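RNA polymerase II subunit A C-terminal domain phosphatase SSU72 (Homo sapiens, PDB 4H3K) removes phosphate from phosphoserine and phosphothreonine in the C-terminal domain of RNA polymerase II and takes part in RNA processing, transcription termination and pre-mRNA polyadenylation. Local coordinates at residues D126-C131 with V154-V159; R27-S32 with R54-G59; E116-C121 with D137-D142; N44-R49 with L174-C179. The protein carries 1 engineered substitution. One frame throughout, in Å; residues are numbered along the deposited sequence.

Contact 1 (D126-C131 with V154-V159); sequences DLILTC and VHVVNV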
loop_
_atom_site.group_PDB
_atom_site.type_symbol
_atom_site.label_atom_id
_atom_site.label_comp_id
_atom_site.label_asym_id
_atom_site.label_seq_id
_atom_site.Cartn_x
_atom_site.Cartn_y
_atom_site.Cartn_z
ATOM N N ASP B 126 3.792 4.037 6.974
ATOM C CA ASP B 126 4.504 4.606 5.843
ATOM C C ASP B 126 5.675 3.703 5.500
ATOM O O ASP B 126 6.034 3.546 4.328
ATOM C CB ASP B 126 5.057 5.988 6.223
ATOM C CG ASP B 126 3.939 6.993 6.561
ATOM O OD1 ASP B 126 2.962 7.063 5.807
ATOM O OD2 ASP B 126 4.066 7.721 7.555
ATOM N N LEU B 127 6.293 3.141 6.543
ATOM C CA LEU B 127 7.575 2.448 6.394
ATOM C C LEU B 127 7.641 1.292 7.353
ATOM O O LEU B 127 7.352 1.458 8.540
ATOM C CB LEU B 127 8.741 3.407 6.651
ATOM C CG LEU B 127 10.142 2.783 6.709
ATOM C CD1 LEU B 127 10.495 2.173 5.325
ATOM C CD2 LEU B 127 11.185 3.815 7.147
ATOM N N ILE B 128 7.966 0.110 6.824
ATOM C CA ILE B 128 8.119 -1.077 7.659
ATOM C C ILE B 128 9.567 -1.506 7.536
ATOM O O ILE B 128 10.037 -1.758 6.438
ATOM C CB ILE B 128 7.164 -2.237 7.243
ATOM C CG1 ILE B 128 5.673 -1.785 7.318
ATOM C CG2 ILE B 128 7.473 -3.495 8.083
ATOM C CD1 ILE B 128 4.622 -2.801 6.649
ATOM N N LEU B 129 10.263 -1.598 8.663
ATOM C CA LEU B 129 11.646 -2.032 8.682
ATOM C C LEU B 129 11.723 -3.413 9.288
ATOM O O LEU B 129 11.202 -3.634 10.390
ATOM C CB LEU B 129 12.466 -1.077 9.518
ATOM C CG LEU B 129 12.528 0.305 8.847
ATOM C CD1 LEU B 129 12.611 1.365 9.858
ATOM C CD2 LEU B 129 13.747 0.350 7.969
ATOM N N THR B 130 12.396 -4.331 8.597
ATOM C CA THR B 130 12.552 -5.689 9.102
ATOM C C THR B 130 14.008 -5.910 9.457
ATOM O O THR B 130 14.892 -5.253 8.900
ATOM C CB THR B 130 12.038 -6.749 8.083
ATOM O OG1 THR B 130 12.819 -6.690 6.882
ATOM C CG2 THR B 130 10.566 -6.454 7.713
ATOM N N CYS B 131 14.261 -6.842 10.387
ATOM C CA CYS B 131 15.581 -7.001 10.982
ATOM C C CYS B 131 16.353 -8.226 10.472
ATOM O O CYS B 131 17.429 -8.487 10.957
ATOM C CB CYS B 131 15.475 -7.017 12.521
ATOM S SG CYS B 131 14.690 -5.500 13.177
ATOM N N VAL B 154 3.004 0.894 0.933
ATOM C CA VAL B 154 3.838 0.898 2.120
ATOM C C VAL B 154 5.231 0.372 1.732
ATOM O O VAL B 154 5.364 -0.668 1.097
ATOM C CB VAL B 154 3.200 0.166 3.377
ATOM C CG1 VAL B 154 2.820 -1.298 3.080
ATOM C CG2 VAL B 154 4.133 0.251 4.607
ATOM N N HIS B 155 6.257 1.142 2.080
ATOM C CA HIS B 155 7.645 0.780 1.807
ATOM C C HIS B 155 8.159 -0.167 2.867
ATOM O O HIS B 155 7.962 0.074 4.071
ATOM C CB HIS B 155 8.490 2.068 1.708
ATOM C CG HIS B 155 8.312 2.753 0.395
ATOM N ND1 HIS B 155 7.160 3.433 0.067
ATOM C CD2 HIS B 155 9.063 2.719 -0.736
ATOM C CE1 HIS B 155 7.246 3.863 -1.182
ATOM N NE2 HIS B 155 8.406 3.461 -1.679
ATOM N N VAL B 156 8.769 -1.266 2.418
ATOM C CA VAL B 156 9.297 -2.269 3.313
ATOM C C VAL B 156 10.815 -2.367 3.039
ATOM O O VAL B 156 11.243 -2.587 1.896
ATOM C CB VAL B 156 8.630 -3.656 3.076
ATOM C CG1 VAL B 156 9.192 -4.676 4.067
ATOM C CG2 VAL B 156 7.073 -3.576 3.169
ATOM N N VAL B 157 11.609 -2.173 4.086
ATOM C CA VAL B 157 13.063 -2.162 3.959
ATOM C C VAL B 157 13.624 -3.163 4.951
ATOM O O VAL B 157 13.219 -3.189 6.127
ATOM C CB VAL B 157 13.657 -0.765 4.207
ATOM C CG1 VAL B 157 15.193 -0.795 4.221
ATOM C CG2 VAL B 157 13.107 0.260 3.136
ATOM N N ASN B 158 14.572 -3.969 4.480
ATOM C CA ASN B 158 15.287 -4.894 5.361
ATOM C C ASN B 158 16.684 -4.434 5.692
ATOM O O ASN B 158 17.378 -3.927 4.805
ATOM C CB ASN B 158 15.396 -6.279 4.715
ATOM C CG ASN B 158 15.955 -7.309 5.660
ATOM O OD1 ASN B 158 15.338 -7.637 6.688
ATOM N ND2 ASN B 158 17.149 -7.810 5.342
ATOM N N VAL B 159 17.100 -4.648 6.948
ATOM C CA VAL B 159 18.535 -4.656 7.309
ATOM C C VAL B 159 18.803 -5.923 8.099
ATOM O O VAL B 159 18.142 -6.140 9.094
ATOM C CB VAL B 159 18.965 -3.605 8.362
ATOM C CG1 VAL B 159 20.504 -3.319 8.245
ATOM C CG2 VAL B 159 18.118 -2.405 8.404
HETATM O O HOH W 1 4.685 4.666 2.193
#

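Contact 2 (R27-S32 with R54-G59); sequences RVAVVS and RSFGTG. Engineered in segment 27-32: Ser32 (natural residue Cys). With PO4 (phosphate ion), chain F.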
loop_
_atom_site.group_PDB
_atom_site.type_symbol
_atom_site.label_atom_id
_atom_site.label_comp_id
_atom_site.label_asym_id
_atom_site.label_seq_id
_atom_site.Cartn_x
_atom_site.Cartn_y
_atom_site.Cartn_z
ATOM N N ARG B 27 5.026 7.258 10.169
ATOM C CA ARG B 27 4.526 6.130 10.949
ATOM C C ARG B 27 5.347 4.910 10.598
ATOM O O ARG B 27 5.281 4.422 9.455
ATOM C CB ARG B 27 3.049 5.889 10.644
ATOM C CG ARG B 27 2.114 7.050 11.086
ATOM C CD ARG B 27 0.677 6.557 11.107
ATOM N NE ARG B 27 0.663 5.177 11.596
ATOM C CZ ARG B 27 0.495 4.827 12.867
ATOM N NH1 ARG B 27 0.281 5.760 13.787
ATOM N NH2 ARG B 27 0.528 3.550 13.214
ATOM N N VAL B 28 6.120 4.420 11.565
ATOM C CA VAL B 28 7.021 3.288 11.321
ATOM C C VAL B 28 6.588 2.042 12.094
ATOM O O VAL B 28 6.070 2.152 13.217
ATOM C CB VAL B 28 8.443 3.675 11.767
ATOM C CG1 VAL B 28 9.466 2.515 11.544
ATOM C CG2 VAL B 28 8.871 4.932 11.057
ATOM N N ALA B 29 6.803 0.879 11.490
ATOM C CA ALA B 29 6.747 -0.413 12.170
ATOM C C ALA B 29 8.114 -1.038 12.055
ATOM O O ALA B 29 8.739 -0.968 10.988
ATOM C CB ALA B 29 5.707 -1.333 11.549
ATOM N N VAL B 30 8.609 -1.579 13.166
ATOM C CA VAL B 30 9.822 -2.372 13.139
ATOM C C VAL B 30 9.472 -3.808 13.515
ATOM O O VAL B 30 8.741 -4.041 14.486
ATOM C CB VAL B 30 10.919 -1.828 14.088
ATOM C CG1 VAL B 30 12.208 -2.644 13.863
ATOM C CG2 VAL B 30 11.212 -0.353 13.805
ATOM N N VAL B 31 9.991 -4.762 12.727
ATOM C CA VAL B 31 9.575 -6.167 12.811
ATOM C C VAL B 31 10.795 -7.095 12.956
ATOM O O VAL B 31 11.755 -7.023 12.176
ATOM C CB VAL B 31 8.764 -6.580 11.552
ATOM C CG1 VAL B 31 8.059 -7.917 11.776
ATOM C CG2 VAL B 31 7.740 -5.503 11.187
ATOM N N SER B 32 10.774 -7.960 13.969
ATOM C CA SER B 32 11.812 -8.973 14.066
ATOM C C SER B 32 11.122 -10.336 14.058
ATOM O O SER B 32 10.001 -10.475 13.530
ATOM C CB SER B 32 12.663 -8.774 15.336
ATOM O OG SER B 32 11.809 -8.849 16.460
ATOM N N ARG B 54 5.422 1.242 15.992
ATOM C CA ARG B 54 4.880 0.019 16.540
ATOM C C ARG B 54 5.892 -1.074 16.180
ATOM O O ARG B 54 6.723 -0.903 15.278
ATOM C CB ARG B 54 3.513 -0.314 15.924
ATOM C CG ARG B 54 2.426 0.785 16.000
ATOM C CD ARG B 54 1.369 0.543 17.062
ATOM N NE ARG B 54 1.094 -0.877 17.364
ATOM C CZ ARG B 54 0.043 -1.585 16.938
ATOM N NH1 ARG B 54 -0.876 -1.067 16.122
ATOM N NH2 ARG B 54 -0.086 -2.848 17.327
ATOM N N SER B 55 5.825 -2.189 16.889
ATOM C CA SER B 55 6.761 -3.256 16.661
ATOM C C SER B 55 6.063 -4.601 16.709
ATOM O O SER B 55 5.032 -4.756 17.371
ATOM C CB SER B 55 7.880 -3.186 17.700
ATOM O OG SER B 55 7.383 -3.489 18.982
ATOM N N PHE B 56 6.624 -5.573 15.982
ATOM C CA PHE B 56 5.967 -6.857 15.761
ATOM C C PHE B 56 7.008 -7.927 15.577
ATOM O O PHE B 56 8.186 -7.629 15.365
ATOM C CB PHE B 56 5.087 -6.821 14.485
ATOM C CG PHE B 56 4.045 -5.747 14.497
ATOM C CD1 PHE B 56 2.824 -5.968 15.125
ATOM C CD2 PHE B 56 4.298 -4.502 13.889
ATOM C CE1 PHE B 56 1.850 -4.978 15.155
ATOM C CE2 PHE B 56 3.349 -3.503 13.903
ATOM C CZ PHE B 56 2.104 -3.737 14.531
ATOM N N GLY B 57 6.555 -9.177 15.641
ATOM C CA GLY B 57 7.366 -10.324 15.236
ATOM C C GLY B 57 6.617 -11.134 14.172
ATOM O O GLY B 57 5.397 -11.170 14.164
ATOM N N THR B 58 7.346 -11.775 13.266
ATOM C CA THR B 58 6.714 -12.638 12.271
ATOM C C THR B 58 6.856 -14.120 12.563
ATOM O O THR B 58 6.281 -14.937 11.837
ATOM C CB THR B 58 7.305 -12.431 10.881
ATOM O OG1 THR B 58 8.726 -12.556 10.963
ATOM C CG2 THR B 58 6.903 -11.040 10.327
ATOM N N GLY B 59 7.623 -14.476 13.599
ATOM C CA GLY B 59 7.855 -15.883 13.913
ATOM C C GLY B 59 6.574 -16.618 14.293
ATOM O O GLY B 59 5.589 -16.012 14.754
HETATM P P PO4 F . 14.001 -10.780 18.060
HETATM O O1 PO4 F . 12.847 -9.951 18.535
HETATM O O2 PO4 F . 14.506 -11.709 19.175
HETATM O O3 PO4 F . 15.172 -9.912 17.639
HETATM O O4 PO4 F . 13.655 -11.631 16.872
#

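Contact 3 (E116-C121 with D137-D142); sequences ERFQNC and DQVVED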
loop_
_atom_site.group_PDB
_atom_site.type_symbol
_atom_site.label_atom_id
_atom_site.label_comp_id
_atom_site.label_asym_id
_atom_site.label_seq_id
_atom_site.Cartn_x
_atom_site.Cartn_y
_atom_site.Cartn_z
ATOM N N GLU B 116 3.810 -8.828 19.853
ATOM C CA GLU B 116 2.704 -8.820 18.905
ATOM C C GLU B 116 3.106 -9.465 17.573
ATOM O O GLU B 116 4.194 -9.186 17.059
ATOM C CB GLU B 116 2.212 -7.383 18.671
ATOM C CG GLU B 116 1.677 -6.710 19.965
ATOM C CD GLU B 116 1.486 -5.221 19.804
ATOM O OE1 GLU B 116 0.334 -4.800 19.685
ATOM O OE2 GLU B 116 2.469 -4.464 19.777
ATOM N N ARG B 117 2.226 -10.320 17.048
ATOM C CA ARG B 117 2.405 -10.929 15.747
ATOM C C ARG B 117 2.006 -9.953 14.645
ATOM O O ARG B 117 0.859 -9.455 14.627
ATOM C CB ARG B 117 1.536 -12.171 15.578
ATOM C CG ARG B 117 1.870 -13.312 16.514
ATOM C CD ARG B 117 1.153 -14.651 16.153
ATOM N NE ARG B 117 1.026 -14.989 14.720
ATOM C CZ ARG B 117 2.015 -15.369 13.906
ATOM N NH1 ARG B 117 3.261 -15.426 14.337
ATOM N NH2 ARG B 117 1.745 -15.693 12.648
ATOM N N PHE B 118 2.930 -9.711 13.721
ATOM C CA PHE B 118 2.647 -8.871 12.549
ATOM C C PHE B 118 1.405 -9.337 11.762
ATOM O O PHE B 118 0.567 -8.535 11.335
ATOM C CB PHE B 118 3.849 -8.887 11.601
ATOM C CG PHE B 118 3.700 -7.956 10.437
ATOM C CD1 PHE B 118 4.099 -6.624 10.544
ATOM C CD2 PHE B 118 3.186 -8.413 9.230
ATOM C CE1 PHE B 118 3.956 -5.753 9.452
ATOM C CE2 PHE B 118 3.050 -7.570 8.144
ATOM C CZ PHE B 118 3.428 -6.227 8.254
ATOM N N GLN B 119 1.322 -10.640 11.548
ATOM C CA GLN B 119 0.252 -11.198 10.720
ATOM C C GLN B 119 -1.133 -10.965 11.340
ATOM O O GLN B 119 -2.142 -11.113 10.649
ATOM C CB GLN B 119 0.501 -12.683 10.423
ATOM C CG GLN B 119 1.777 -12.952 9.621
ATOM C CD GLN B 119 3.050 -13.224 10.453
ATOM O OE1 GLN B 119 3.912 -13.953 9.996
ATOM N NE2 GLN B 119 3.166 -12.639 11.643
ATOM N N ASN B 120 -1.179 -10.576 12.620
ATOM C CA ASN B 120 -2.464 -10.315 13.315
ATOM C C ASN B 120 -2.907 -8.882 13.328
ATOM O O ASN B 120 -4.058 -8.605 13.662
ATOM C CB ASN B 120 -2.437 -10.767 14.777
ATOM C CG ASN B 120 -2.289 -12.248 14.924
ATOM O OD1 ASN B 120 -2.691 -13.028 14.046
ATOM N ND2 ASN B 120 -1.690 -12.661 16.036
ATOM N N CYS B 121 -2.005 -7.965 13.014
ATOM C CA CYS B 121 -2.351 -6.547 13.085
ATOM C C CYS B 121 -2.843 -6.009 11.750
ATOM O O CYS B 121 -2.526 -6.559 10.693
ATOM C CB CYS B 121 -1.173 -5.709 13.587
ATOM S SG CYS B 121 -1.641 -4.028 14.080
ATOM N N ASP B 137 10.747 -11.538 4.150
ATOM C CA ASP B 137 9.949 -12.469 3.322
ATOM C C ASP B 137 8.563 -12.702 3.931
ATOM O O ASP B 137 7.571 -12.766 3.218
ATOM C CB ASP B 137 10.644 -13.829 3.161
ATOM C CG ASP B 137 11.859 -13.754 2.287
ATOM O OD1 ASP B 137 11.977 -12.799 1.472
ATOM O OD2 ASP B 137 12.715 -14.648 2.421
ATOM N N GLN B 138 8.496 -12.814 5.248
ATOM C CA GLN B 138 7.234 -13.095 5.927
ATOM C C GLN B 138 6.318 -11.879 5.878
ATOM O O GLN B 138 5.103 -11.995 5.631
ATOM C CB GLN B 138 7.496 -13.562 7.374
ATOM C CG GLN B 138 8.044 -15.009 7.397
ATOM C CD GLN B 138 8.430 -15.524 8.774
ATOM O OE1 GLN B 138 9.102 -14.843 9.572
ATOM N NE2 GLN B 138 8.021 -16.754 9.054
ATOM N N VAL B 139 6.898 -10.710 6.110
ATOM C CA VAL B 139 6.116 -9.488 6.028
ATOM C C VAL B 139 5.535 -9.326 4.619
ATOM O O VAL B 139 4.346 -9.041 4.443
ATOM C CB VAL B 139 6.988 -8.229 6.354
ATOM C CG1 VAL B 139 6.305 -6.966 5.823
ATOM C CG2 VAL B 139 7.251 -8.149 7.892
ATOM N N VAL B 140 6.373 -9.524 3.603
ATOM C CA VAL B 140 5.912 -9.395 2.211
ATOM C C VAL B 140 4.856 -10.445 1.831
ATOM O O VAL B 140 3.830 -10.104 1.208
ATOM C CB VAL B 140 7.104 -9.406 1.226
ATOM C CG1 VAL B 140 6.613 -9.491 -0.227
ATOM C CG2 VAL B 140 7.935 -8.127 1.425
ATOM N N GLU B 141 5.092 -11.702 2.218
ATOM C CA GLU B 141 4.105 -12.737 1.966
ATOM C C GLU B 141 2.757 -12.354 2.568
ATOM O O GLU B 141 1.722 -12.489 1.918
ATOM C CB GLU B 141 4.527 -14.088 2.541
ATOM C CG GLU B 141 3.496 -15.179 2.111
ATOM C CD GLU B 141 3.958 -16.585 2.369
ATOM O OE1 GLU B 141 4.879 -16.760 3.198
ATOM O OE2 GLU B 141 3.392 -17.515 1.734
ATOM N N ASP B 142 2.773 -11.909 3.825
ATOM C CA ASP B 142 1.553 -11.510 4.499
ATOM C C ASP B 142 0.831 -10.352 3.752
ATOM O O ASP B 142 -0.320 -10.487 3.360
ATOM C CB ASP B 142 1.872 -11.088 5.933
ATOM C CG ASP B 142 0.638 -10.856 6.748
ATOM O OD1 ASP B 142 -0.347 -11.577 6.530
ATOM O OD2 ASP B 142 0.624 -9.958 7.599
#

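Contact 4 (N44-R49 with L174-C179); sequences NILSKR and LICELC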
loop_
_atom_site.group_PDB
_atom_site.type_symbol
_atom_site.label_atom_id
_atom_site.label_comp_id
_atom_site.label_asym_id
_atom_site.label_seq_id
_atom_site.Cartn_x
_atom_site.Cartn_y
_atom_site.Cartn_z
ATOM N N ASN B 44 12.094 1.155 21.248
ATOM C CA ASN B 44 12.518 2.019 22.348
ATOM C C ASN B 44 13.245 3.288 21.852
ATOM O O ASN B 44 12.852 4.408 22.227
ATOM C CB ASN B 44 13.348 1.225 23.380
ATOM C CG ASN B 44 13.610 2.014 24.688
ATOM O OD1 ASN B 44 14.758 2.362 24.986
ATOM N ND2 ASN B 44 12.554 2.312 25.442
ATOM N N ILE B 45 14.275 3.134 21.016
ATOM C CA ILE B 45 15.031 4.303 20.524
ATOM C C ILE B 45 14.105 5.225 19.691
ATOM O O ILE B 45 14.053 6.449 19.910
ATOM C CB ILE B 45 16.287 3.892 19.668
ATOM C CG1 ILE B 45 17.287 3.025 20.486
ATOM C CG2 ILE B 45 17.027 5.140 19.111
ATOM C CD1 ILE B 45 17.380 3.337 21.933
ATOM N N LEU B 46 13.351 4.639 18.754
ATOM C CA LEU B 46 12.487 5.455 17.875
ATOM C C LEU B 46 11.462 6.205 18.705
ATOM O O LEU B 46 11.265 7.402 18.511
ATOM C CB LEU B 46 11.823 4.615 16.784
ATOM C CG LEU B 46 12.800 4.142 15.679
ATOM C CD1 LEU B 46 12.170 3.092 14.825
ATOM C CD2 LEU B 46 13.254 5.282 14.757
ATOM N N SER B 47 10.840 5.492 19.650
ATOM C CA SER B 47 9.793 6.087 20.474
ATOM C C SER B 47 10.362 7.275 21.258
ATOM O O SER B 47 9.755 8.331 21.299
ATOM C CB SER B 47 9.197 5.041 21.405
ATOM O OG SER B 47 8.347 5.661 22.327
ATOM N N LYS B 48 11.548 7.095 21.837
ATOM C CA LYS B 48 12.222 8.137 22.624
ATOM C C LYS B 48 12.617 9.336 21.780
ATOM O O LYS B 48 12.648 10.472 22.269
ATOM C CB LYS B 48 13.455 7.559 23.323
ATOM C CG LYS B 48 13.151 6.972 24.683
ATOM C CD LYS B 48 14.292 6.061 25.176
ATOM C CE LYS B 48 14.261 5.853 26.691
ATOM N NZ LYS B 48 12.861 5.882 27.199
ATOM N N ARG B 49 12.894 9.095 20.506
ATOM C CA ARG B 49 13.254 10.175 19.608
ATOM C C ARG B 49 12.090 10.759 18.827
ATOM O O ARG B 49 12.278 11.449 17.832
ATOM C CB ARG B 49 14.483 9.811 18.764
ATOM C CG ARG B 49 15.770 10.122 19.573
ATOM C CD ARG B 49 16.789 9.007 19.486
ATOM N NE ARG B 49 17.801 9.063 20.553
ATOM C CZ ARG B 49 19.093 8.861 20.321
ATOM N NH1 ARG B 49 19.506 8.656 19.063
ATOM N NH2 ARG B 49 19.969 8.910 21.315
ATOM N N LEU B 174 21.140 2.521 13.737
ATOM C CA LEU B 174 21.166 2.640 12.279
ATOM C C LEU B 174 19.753 2.883 11.713
ATOM O O LEU B 174 19.544 3.729 10.860
ATOM C CB LEU B 174 21.782 1.383 11.654
ATOM C CG LEU B 174 21.983 1.318 10.139
ATOM C CD1 LEU B 174 22.961 2.403 9.651
ATOM C CD2 LEU B 174 22.507 -0.084 9.751
ATOM N N ILE B 175 18.784 2.120 12.213
ATOM C CA ILE B 175 17.387 2.309 11.879
ATOM C C ILE B 175 16.920 3.732 12.228
ATOM O O ILE B 175 16.257 4.392 11.409
ATOM C CB ILE B 175 16.520 1.220 12.586
ATOM C CG1 ILE B 175 16.659 -0.097 11.827
ATOM C CG2 ILE B 175 15.033 1.618 12.607
ATOM C CD1 ILE B 175 16.291 -1.398 12.653
ATOM N N CYS B 176 17.282 4.203 13.426
ATOM C CA CYS B 176 16.954 5.570 13.845
ATOM C C CYS B 176 17.580 6.587 12.881
ATOM O O CYS B 176 16.914 7.545 12.459
ATOM C CB CYS B 176 17.408 5.843 15.296
ATOM S SG CYS B 176 16.894 7.501 15.878
ATOM N N GLU B 177 18.845 6.369 12.514
ATOM C CA GLU B 177 19.517 7.250 11.540
ATOM C C GLU B 177 18.795 7.272 10.196
ATOM O O GLU B 177 18.520 8.353 9.637
ATOM C CB GLU B 177 20.999 6.876 11.383
ATOM C CG GLU B 177 21.863 8.068 11.131
ATOM C CD GLU B 177 23.316 7.730 10.922
ATOM O OE1 GLU B 177 23.754 6.658 11.426
ATOM O OE2 GLU B 177 24.007 8.576 10.284
ATOM N N LEU B 178 18.422 6.092 9.709
ATOM C CA LEU B 178 17.659 6.005 8.476
ATOM C C LEU B 178 16.316 6.732 8.571
ATOM O O LEU B 178 15.971 7.508 7.692
ATOM C CB LEU B 178 17.480 4.546 8.056
ATOM C CG LEU B 178 16.626 4.347 6.797
ATOM C CD1 LEU B 178 17.307 4.975 5.562
ATOM C CD2 LEU B 178 16.313 2.872 6.559
ATOM N N CYS B 179 15.583 6.527 9.653
ATOM C CA CYS B 179 14.274 7.152 9.807
ATOM C C CYS B 179 14.407 8.664 9.896
ATOM O O CYS B 179 13.614 9.399 9.342
ATOM C CB CYS B 179 13.538 6.590 11.024
ATOM S SG CYS B 179 12.971 4.899 10.664
#

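Contact 1 (D126-C131 with V154-V159)
Asp126 starts the ladder by accepting the amide of His155, Asp126 O to His155 N 3.3 Å, the longest of the five ladder bonds. A water donates to the same oxygen and lies in the plane of the His155 ring at its edge, bonding only weakly to ND1, while the Asp126 carboxylate turns to the amide of Arg27. Leu127 carries CG opposite its own N (chi1 172°), which brings CD1 slantwise to Val157 CG2 at 3.9 Å, on the same face of the sheet. Ile128 emerges on the other face, where CD1 meets Val154 CG2 at 3.7 Å. Its backbone faces the partner on both counts: Ile128 N to His155 O is 2.8 Å and Ile128 O to Val157 N is 2.9 Å. Leu129 lies alongside Val157, both pointing the same way, with Leu129 CD2 3.9 Å from Val157 CB. Thr130 repeats the double use of the backbone, Thr130 N to Val157 O 2.8 Å and Thr130 O to Val159 N 3.0 Å. Strands running the same way at 20°, with helix 133-145 in the intervening chain, define a parallel beta-alpha-beta crossover, here in the central sheet of a three-layer alpha/beta phosphatase fold.

Contact 2 (R27-S32 with R54-G59)
Strand 27-32 is the first strand of a beta-alpha-beta unit and runs straight into the phosphate-binding loop; it pairs in parallel with strand 52-57 through a ladder of five hydrogen bonds, from Arg54 N to Val28 O (3.0 Å) at one end and from Thr58 N to Ser32 O (3.0 Å) at the other. The two directions differ by 22°. Ser32 is an engineered replacement for cysteine, at the position that holds the nucleophile in phosphatases with the CX5R signature. Its OG, turned between its own N and carbonyl carbon (chi1 59°), donates to phosphate O1 at 2.6 Å and also bonds Ser39, while the amides of Ser33, Ser34, Gln36 and Asn37, and Arg38 NE, hold the same ion. On the Ala29, Val31 and Phe56 face, the aromatic ring presents its edge to a methyl: Ala29 CB lies in the ring plane, 4.0 Å from Phe56 CE2. Phe56 CZ sits over one face of the Arg54 guanidinium, toward its rim, and Asp123 and Glu116 grip that group by salt bridges. Val31 CG1 meets Thr58 CG2 at 3.6 Å, the two side chains crossing at about a right angle. Helix 38-48 packs on Val30 and Ser55, helix 133-145 lies against Val31 and Thr58, whose OG1 bonds Gln138, and strand 127-130 continues the sheet beyond 27-32.

Contact 3 (E116-C121 with D137-D142)
A ring-face contact joins the loop before strand 127-130 to helix 133-145: Phe118, in a short 3-10 turn, lays its ring under a methyl of Val139. Val139 CG2 stands 4.1 Å from the centroid of the Phe118 ring and only 3° off its normal, a CH-pi contact over the centre of the face. The second methyl reaches the far end of the ring, Val139 CG1 to Phe118 CZ 3.8 Å. With CG anti to the backbone N (chi1 -175°), Phe118 stretches out from its turn toward the helix. Asp142, one turn after Val139, comes in obliquely, its OD2 3.4 Å from Phe118 CD2 and the carboxylate plane 76° from the ring plane. The same oxygen lies 3.4 Å from Gln119 CA, and the Gln119 chain runs across the carboxylate, its CG 3.7 Å from Asp142 CG. No hydrogen bond crosses between the two segments; the charge of Asp142 is instead met by a salt bridge from OD2 to Arg146, just past the helix, which also makes a weak hydrogen bond to Phe118 O. Beneath this layer Phe118 rests on Val31 and Ile128, and Val139 on Val31 and Thr130, so the pair covers one face of strands 27-32 and 127-130, while another protein chain meets the helix at Asp137 and Val140.

Contact 4 (N44-R49 with L174-C179)
Leu46 carries this contact, opposite Cys176, whose CA is the nearest to its own at 6.0 Å. Its CB leaves across the line to the other helix rather than along it, and CG, anti to the carbonyl carbon (chi1 -72°), brings the branch round so that both methyls turn inward. CD1 takes one side and touches Ile175 CG2 at 3.9 Å, the two side chains crossing at about a right angle. CD2 takes the other, lying 3.8 Å from Cys176 CA and 4.0 Å from Cys179 CB, so that it rests against the helix between residues one turn apart. Helix 38-48 is the crossover helix of the first beta-alpha-beta unit and helix 165-184 follows strand 153-159; both pack on one face of the central sheet, and the axes of their segments 44-48 and 174-179 approach to 9.7 Å and are inclined by 38°, with N-to-C directions broadly alike. No hydrogen bond spans the interface. Beside Leu46, the branch methyl of Ile45 meets helix 165-184 at Cys176, CG2 to CB 3.9 Å. Cys176 holds SG anti to its backbone N (chi1 -176°), and the sulfur meets Ile45 CG2 and Arg49 CD, which lie next to each other on the same side of it, with SG 3.9 Å from Arg49 CD. Arg49 is the first residue to leave the helical conformation, and its guanidinium has the same sulfur near its plane, at the edge. Phe51, from the loop that follows, touches both Leu46 and Cys179, while Phe173 lies against Ile45 and Arg49.

In the fold
Contacts 1 and 2 share the central sheet, since strands 27-32 and 127-130 are neighbours in it, and the centres of the two contacts lie about 9 Å apart; Leu129 N probably bonds Ala29 O at 2.9 Å. The side chain of Cys131, at the end of contact 1, and the phosphate held beside contact 2 have their nearest atoms about 6 Å apart. Contact 3 seats on one face, Thr130 CG2 to Val139 CG2 3.7 Å, and reaches contact 2 through a probable hydrogen bond, Gly57 N to Glu116 O 2.8 Å. Contact 4 seats on the other, with Leu129 CD1 3.6 Å from Cys179 SG. Contacts 3 and 4 therefore sandwich the sheet, their centres about 21 Å apart.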